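4-hydroxy-tetrahydrodipicolinate synthase (PDB 1O5K) catalyses the condensation of pyruvate with (S)-aspartate-beta-semialdehyde to 4-hydroxy-tetrahydrodipicolinate, a step of lysine biosynthesis, and works as a homotetramer. Local coordinates at residues A[88-92]-A[116-120]. Residues are numbered along the deposited sequence; the frame is centred on the assembly and turned at random.
Sequences AGTNS and PYYNK
One face of the Tyr117 ring, a flat apolar surface, receives Asn91 CB in a CH-pi contact 4.2 Å from the ring centroid, while Gly89 O lies at the ring edge, 4.0 Å from Tyr117 CE2. The carboxamide of Asn91 runs past the rim, its plane turned 26° from the ring's, with CG 3.7 Å from Tyr117 CE1; its ND2 also comes to the edge of the Tyr118 ring, near its plane. Both segments are loops that follow neighbouring parallel strands, 84-87 and 110-114, of the TIM barrel and lead into the next helices. Asparagine suits positions 91 and 119 because a short carboxamide can give an N-H to a backbone carbonyl of the other loop. With Asn91 CG set between its own backbone N and carbonyl carbon (chi1 64°), ND2 reaches Tyr117 O at 3.0 Å, the acceptor lying in the amide plane. The compact, apolar ring of Pro116 packs on Asn91 CA and on Leu126 and His129 of helix 123-134. An ST turn, Ser92 N to Thr90 OG1, braces the 88-92 loop before Ser92 N-caps helix 93-106. Tyr117 stacks on Tyr118 of a neighbouring subunit, and Tyr118, predicted to join the catalytic proton relay, on Tyr117 of that subunit. In the second hydrogen bond, Asn119 ND2 gives its N-H to Asn91 O at 2.9 Å, tilted 20° from the carbonyl plane.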
ATOM      1  N   ALA A  88       3.518 -19.000 -22.421  1.00 26.13           N
ATOM      2  CA  ALA A  88       2.402 -19.173 -23.324  1.00 26.34           C
ATOM      3  C   ALA A  88       1.089 -18.599 -22.761  1.00 28.13           C
ATOM      4  O   ALA A  88       0.017 -18.921 -23.252  1.00 31.38           O
ATOM      5  CB  ALA A  88       2.227 -20.633 -23.645  1.00 26.23           C
ATOM      6  N   GLY A  89       1.166 -17.784 -21.726  1.00 27.93           N
ATOM      7  CA  GLY A  89      -0.046 -17.278 -21.073  1.00 31.24           C
ATOM      8  C   GLY A  89      -0.461 -15.937 -21.658  1.00 28.98           C
ATOM      9  O   GLY A  89       0.385 -15.077 -21.913  1.00 28.72           O
ATOM     10  N   THR A  90      -1.752 -15.753 -21.880  1.00 27.66           N
ATOM     11  CA  THR A  90      -2.296 -14.426 -22.183  1.00 25.46           C
ATOM     12  C   THR A  90      -3.534 -14.206 -21.310  1.00 24.49           C
ATOM     13  O   THR A  90      -3.860 -15.004 -20.448  1.00 25.35           O
ATOM     14  CB  THR A  90      -2.640 -14.222 -23.691  1.00 28.34           C
ATOM     15  OG1 THR A  90      -3.897 -14.879 -24.057  1.00 25.33           O
ATOM     16  CG2 THR A  90      -1.604 -14.852 -24.596  1.00 37.87           C
ATOM     17  N   ASN A  91      -4.229 -13.124 -21.554  1.00 24.31           N
ATOM     18  CA  ASN A  91      -5.437 -12.842 -20.743  1.00 23.57           C
ATOM     19  C   ASN A  91      -6.730 -13.318 -21.370  1.00 23.41           C
ATOM     20  O   ASN A  91      -7.833 -13.032 -20.827  1.00 22.83           O
ATOM     21  CB  ASN A  91      -5.441 -11.370 -20.324  1.00 22.49           C
ATOM     22  CG  ASN A  91      -5.539 -10.417 -21.472  1.00 24.53           C
ATOM     23  OD1 ASN A  91      -5.463 -10.808 -22.652  1.00 24.73           O
ATOM     24  ND2 ASN A  91      -5.651  -9.097 -21.139  1.00 26.66           N
ATOM     25  N   SER A  92      -6.621 -14.084 -22.453  1.00 22.90           N
ATOM     26  CA  SER A  92      -7.754 -14.818 -23.024  1.00 23.61           C
ATOM     27  C   SER A  92      -7.503 -16.323 -22.867  1.00 25.28           C
ATOM     28  O   SER A  92      -6.478 -16.815 -23.265  1.00 23.61           O
ATOM     29  CB  SER A  92      -7.913 -14.489 -24.480  1.00 23.97           C
ATOM     30  OG  SER A  92      -8.649 -15.505 -25.120  1.00 22.87           O
ATOM     31  N   PRO A 116      -3.890 -14.453 -16.241  1.00 24.71           N
ATOM     32  CA  PRO A 116      -4.374 -13.371 -17.071  1.00 22.77           C
ATOM     33  C   PRO A 116      -4.156 -12.006 -16.447  1.00 24.88           C
ATOM     34  O   PRO A 116      -4.539 -11.755 -15.292  1.00 25.77           O
ATOM     35  CB  PRO A 116      -5.852 -13.674 -17.212  1.00 24.42           C
ATOM     36  CG  PRO A 116      -5.845 -15.223 -17.240  1.00 23.99           C
ATOM     37  CD  PRO A 116      -4.828 -15.604 -16.217  1.00 23.21           C
ATOM     38  N   TYR A 117      -3.476 -11.151 -17.213  1.00 25.92           N
ATOM     39  CA  TYR A 117      -3.132  -9.767 -16.823  1.00 26.20           C
ATOM     40  C   TYR A 117      -4.223  -8.819 -17.342  1.00 26.07           C
ATOM     41  O   TYR A 117      -4.932  -9.170 -18.270  1.00 22.87           O
ATOM     42  CB  TYR A 117      -1.747  -9.342 -17.408  1.00 28.38           C
ATOM     43  CG  TYR A 117      -1.536  -9.851 -18.821  1.00 24.93           C
ATOM     44  CD1 TYR A 117      -2.111  -9.184 -19.924  1.00 25.39           C
ATOM     45  CD2 TYR A 117      -0.867 -11.042 -19.059  1.00 26.95           C
ATOM     46  CE1 TYR A 117      -1.961  -9.655 -21.203  1.00 30.74           C
ATOM     47  CE2 TYR A 117      -0.742 -11.528 -20.344  1.00 33.14           C
ATOM     48  CZ  TYR A 117      -1.279 -10.819 -21.413  1.00 30.06           C
ATOM     49  OH  TYR A 117      -1.147 -11.333 -22.670  1.00 31.39           O
ATOM     50  N   TYR A 118      -4.412  -7.698 -16.658  1.00 21.84           N
ATOM     51  CA  TYR A 118      -5.251  -6.578 -17.074  1.00 22.64           C
ATOM     52  C   TYR A 118      -6.759  -6.746 -16.842  1.00 21.20           C
ATOM     53  O   TYR A 118      -7.409  -5.782 -16.433  1.00 24.54           O
ATOM     54  CB  TYR A 118      -4.998  -6.236 -18.545  1.00 24.61           C
ATOM     55  CG  TYR A 118      -5.629  -4.945 -19.057  1.00 21.53           C
ATOM     56  CD1 TYR A 118      -5.426  -3.735 -18.427  1.00 25.66           C
ATOM     57  CD2 TYR A 118      -6.416  -4.950 -20.194  1.00 25.91           C
ATOM     58  CE1 TYR A 118      -6.022  -2.572 -18.891  1.00 27.38           C
ATOM     59  CE2 TYR A 118      -7.009  -3.801 -20.658  1.00 35.42           C
ATOM     60  CZ  TYR A 118      -6.813  -2.607 -19.994  1.00 33.50           C
ATOM     61  OH  TYR A 118      -7.383  -1.460 -20.460  1.00 32.90           O
ATOM     62  N   ASN A 119      -7.300  -7.943 -17.068  1.00 22.73           N
ATOM     63  CA  ASN A 119      -8.742  -8.152 -16.882  1.00 21.64           C
ATOM     64  C   ASN A 119      -9.110  -8.715 -15.517  1.00 23.04           C
ATOM     65  O   ASN A 119     -10.299  -8.883 -15.268  1.00 23.50           O
ATOM     66  CB  ASN A 119      -9.349  -8.941 -18.020  1.00 20.59           C
ATOM     67  CG  ASN A 119      -8.670 -10.267 -18.288  1.00 21.54           C
ATOM     68  OD1 ASN A 119      -7.775 -10.703 -17.566  1.00 22.96           O
ATOM     69  ND2 ASN A 119      -9.206 -10.985 -19.313  1.00 21.16           N
ATOM     70  N   LYS A 120      -8.121  -8.945 -14.617  1.00 22.23           N
ATOM     71  CA  LYS A 120      -8.381  -9.200 -13.178  1.00 24.70           C
ATOM     72  C   LYS A 120      -9.492 -10.239 -12.897  1.00 22.40           C
ATOM     73  O   LYS A 120     -10.499  -9.996 -12.232  1.00 23.33           O
ATOM     74  CB  LYS A 120      -8.636  -7.895 -12.388  1.00 25.50           C
ATOM     75  CG  LYS A 120      -7.544  -6.842 -12.491  1.00 33.03           C
ATOM     76  CD  LYS A 120      -7.745  -5.655 -11.475  1.00 30.64           C
ATOM     77  CE  LYS A 120      -9.162  -5.131 -11.432  1.00 41.83           C
ATOM     78  NZ  LYS A 120      -9.374  -4.000 -10.435  1.00 45.82           N
TER